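Local coordinates for uncharacterized protein (Sulfolobus tokodaii, PDB 2PD2) that is of unknown function but belongs to the DsrE/DsrF-like family, whose better-known members take part in sulfur relay and sulfur oxidation, at residues Glu33-Gln38 and Val92-Arg97. Numbering follows the deposited sequence.
Sequences EVVLHQ and VGEIVR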
ATOM      1  N   GLU A  33      -2.177 -11.754  10.506  1.00 17.23           N
ATOM      2  CA  GLU A  33      -1.451 -10.930  11.464  1.00 17.03           C
ATOM      3  C   GLU A  33      -1.612  -9.491  10.989  1.00 17.11           C
ATOM      4  O   GLU A  33      -1.288  -9.165   9.849  1.00 18.50           O
ATOM      5  CB  GLU A  33       0.045 -11.255  11.509  1.00 17.79           C
ATOM      6  CG  GLU A  33       0.799 -10.296  12.434  1.00 15.57           C
ATOM      7  CD  GLU A  33       2.297 -10.554  12.493  1.00 18.15           C
ATOM      8  OE1 GLU A  33       2.712 -11.723  12.383  1.00 15.56           O
ATOM      9  OE2 GLU A  33       3.061  -9.584  12.673  1.00 20.59           O
ATOM     10  N   VAL A  34      -2.124  -8.634  11.855  1.00 15.30           N
ATOM     11  CA  VAL A  34      -2.317  -7.243  11.487  1.00 15.97           C
ATOM     12  C   VAL A  34      -1.311  -6.378  12.223  1.00 15.34           C
ATOM     13  O   VAL A  34      -1.266  -6.374  13.455  1.00 16.39           O
ATOM     14  CB  VAL A  34      -3.731  -6.756  11.835  1.00 18.01           C
ATOM     15  CG1 VAL A  34      -3.922  -5.333  11.318  1.00 14.93           C
ATOM     16  CG2 VAL A  34      -4.773  -7.692  11.229  1.00 17.34           C
ATOM     17  N   VAL A  35      -0.514  -5.643  11.460  1.00 14.98           N
ATOM     18  CA  VAL A  35       0.503  -4.760  12.023  1.00 13.37           C
ATOM     19  C   VAL A  35       0.099  -3.291  11.877  1.00 17.79           C
ATOM     20  O   VAL A  35      -0.035  -2.785  10.758  1.00 14.53           O
ATOM     21  CB  VAL A  35       1.856  -4.952  11.302  1.00 15.09           C
ATOM     22  CG1 VAL A  35       2.887  -3.950  11.842  1.00 14.90           C
ATOM     23  CG2 VAL A  35       2.341  -6.385  11.478  1.00 14.52           C
ATOM     24  N   LEU A  36      -0.094  -2.609  13.002  1.00 15.79           N
ATOM     25  CA  LEU A  36      -0.451  -1.195  12.953  1.00 16.60           C
ATOM     26  C   LEU A  36       0.743  -0.320  13.323  1.00 17.49           C
ATOM     27  O   LEU A  36       1.388  -0.540  14.353  1.00 13.56           O
ATOM     28  CB  LEU A  36      -1.630  -0.896  13.883  1.00 16.91           C
ATOM     29  CG  LEU A  36      -2.943  -1.635  13.574  1.00 14.43           C
ATOM     30  CD1 LEU A  36      -2.906  -3.035  14.188  1.00 16.50           C
ATOM     31  CD2 LEU A  36      -4.113  -0.861  14.143  1.00 17.04           C
ATOM     32  N   HIS A  37       1.055   0.648  12.461  1.00 14.57           N
ATOM     33  CA  HIS A  37       2.153   1.560  12.722  1.00 17.09           C
ATOM     34  C   HIS A  37       1.813   2.985  12.308  1.00 16.66           C
ATOM     35  O   HIS A  37       0.700   3.260  11.836  1.00 15.84           O
ATOM     36  CB  HIS A  37       3.464   1.074  12.072  1.00 16.37           C
ATOM     37  CG  HIS A  37       3.452   1.054  10.573  1.00 18.68           C
ATOM     38  ND1 HIS A  37       4.311   1.821   9.818  1.00 19.20           N
ATOM     39  CD2 HIS A  37       2.741   0.308   9.692  1.00 18.94           C
ATOM     40  CE1 HIS A  37       4.132   1.553   8.537  1.00 19.91           C
ATOM     41  NE2 HIS A  37       3.188   0.635   8.435  1.00 18.16           N
ATOM     42  N   GLN A  38       2.767   3.891  12.491  1.00 12.16           N
ATOM     43  CA  GLN A  38       2.535   5.307  12.222  1.00 15.88           C
ATOM     44  C   GLN A  38       1.318   5.721  13.068  1.00 16.46           C
ATOM     45  O   GLN A  38       1.134   5.210  14.166  1.00 16.75           O
ATOM     46  CB  GLN A  38       2.277   5.571  10.737  1.00 15.81           C
ATOM     47  CG  GLN A  38       3.476   5.292   9.832  1.00 16.99           C
ATOM     48  CD  GLN A  38       3.319   5.899   8.443  1.00 20.70           C
ATOM     49  OE1 GLN A  38       2.230   6.338   8.063  1.00 19.27           O
ATOM     50  NE2 GLN A  38       4.409   5.925   7.678  1.00 13.80           N
ATOM     51  N   VAL A  92       7.382  -1.862  10.438  1.00 16.58           N
ATOM     52  CA  VAL A  92       7.841  -2.089   9.075  1.00 17.14           C
ATOM     53  C   VAL A  92       8.818  -3.262   9.026  1.00 19.08           C
ATOM     54  O   VAL A  92       8.836  -4.013   8.057  1.00 15.09           O
ATOM     55  CB  VAL A  92       8.489  -0.811   8.486  1.00 17.27           C
ATOM     56  CG1 VAL A  92       7.426   0.272   8.350  1.00 11.98           C
ATOM     57  CG2 VAL A  92       9.617  -0.319   9.382  1.00 17.26           C
ATOM     58  N   GLY A  93       9.619  -3.427  10.073  1.00 17.03           N
ATOM     59  CA  GLY A  93      10.545  -4.547  10.111  1.00 16.62           C
ATOM     60  C   GLY A  93       9.780  -5.863  10.183  1.00 21.09           C
ATOM     61  O   GLY A  93      10.170  -6.859   9.572  1.00 17.37           O
ATOM     62  N   GLU A  94       8.684  -5.865  10.937  1.00 20.23           N
ATOM     63  CA  GLU A  94       7.845  -7.052  11.081  1.00 18.24           C
ATOM     64  C   GLU A  94       7.186  -7.385   9.739  1.00 16.90           C
ATOM     65  O   GLU A  94       7.168  -8.540   9.304  1.00 19.09           O
ATOM     66  CB  GLU A  94       6.765  -6.797  12.140  1.00 19.04           C
ATOM     67  CG  GLU A  94       5.722  -7.907  12.279  1.00 19.97           C
ATOM     68  CD  GLU A  94       6.269  -9.167  12.930  1.00 22.00           C
ATOM     69  OE1 GLU A  94       7.492  -9.241  13.161  1.00 23.27           O
ATOM     70  OE2 GLU A  94       5.471 -10.089  13.209  1.00 22.28           O
ATOM     71  N   ILE A  95       6.645  -6.361   9.087  1.00 14.61           N
ATOM     72  CA  ILE A  95       5.977  -6.528   7.800  1.00 16.89           C
ATOM     73  C   ILE A  95       6.939  -7.141   6.783  1.00 17.10           C
ATOM     74  O   ILE A  95       6.595  -8.088   6.070  1.00 16.22           O
ATOM     75  CB  ILE A  95       5.438  -5.159   7.300  1.00 17.65           C
ATOM     76  CG1 ILE A  95       4.249  -4.730   8.176  1.00 15.33           C
ATOM     77  CG2 ILE A  95       5.030  -5.247   5.839  1.00 14.08           C
ATOM     78  CD1 ILE A  95       3.801  -3.282   7.973  1.00 14.54           C
ATOM     79  N   VAL A  96       8.160  -6.619   6.736  1.00 16.70           N
ATOM     80  CA  VAL A  96       9.156  -7.143   5.811  1.00 15.60           C
ATOM     81  C   VAL A  96       9.562  -8.575   6.182  1.00 16.99           C
ATOM     82  O   VAL A  96       9.636  -9.447   5.319  1.00 15.86           O
ATOM     83  CB  VAL A  96      10.403  -6.219   5.771  1.00 18.08           C
ATOM     84  CG1 VAL A  96      11.553  -6.912   5.054  1.00 21.93           C
ATOM     85  CG2 VAL A  96      10.046  -4.901   5.050  1.00 13.37           C
ATOM     86  N   ARG A  97       9.819  -8.822   7.465  1.00 17.99           N
ATOM     87  CA  ARG A  97      10.220 -10.162   7.897  1.00 20.37           C
ATOM     88  C   ARG A  97       9.148 -11.218   7.633  1.00 22.60           C
ATOM     89  O   ARG A  97       9.460 -12.304   7.155  1.00 21.09           O
ATOM     90  CB  ARG A  97      10.600 -10.170   9.386  1.00 20.22           C
ATOM     91  CG  ARG A  97      12.026  -9.706   9.666  1.00 26.41           C
ATOM     92  CD  ARG A  97      12.412  -9.914  11.126  1.00 26.44           C
ATOM     93  NE  ARG A  97      11.754  -8.957  12.009  1.00 29.96           N
ATOM     94  CZ  ARG A  97      12.237  -7.750  12.295  1.00 33.30           C
ATOM     95  NH1 ARG A  97      13.390  -7.356  11.770  1.00 29.39           N
ATOM     96  NH2 ARG A  97      11.567  -6.935  13.099  1.00 34.59           N
TER
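Val35, on the central strand 31-36 of the parallel sheet, rests against Glu94 and Ile95 of helix 91-100, which packs over one face of that sheet; the segments 33-36 and 92-97 run roughly antiparallel, at 149°. CG2 of Val35 touches the aliphatic part of Glu94, 3.8 Å from its CG, while CB of Val35 meets Ile95 CG1 at 3.9 Å. With CG anti to the backbone N (chi1 174°) and a bend at chi2 (72°), Glu94 carries its carboxylate past the valine to Glu33. There OE2 of Glu94 lies only 2.5 Å from Glu33 OE2, a spacing that probably requires one of the two acids to hold a proton. At the other end of the contact, Val92 CG1 comes within 3.5 Å of His37 CE1, and Ile95 CD1 lies 4.0 Å from NE2 of the same ring. That nitrogen is hydrogen-bonded to Gln6 of the neighbouring strand 2-7. Replacing Glu94 with an alanine would probably leave the buried Glu33 carboxylate without its close acid neighbour and open a gap beside Val35. The helix thus meets the sheet through branched aliphatic side chains, the Glu94 methylenes and the His37 ring, with an acid pair at one end whose ionisation is likely to be coupled.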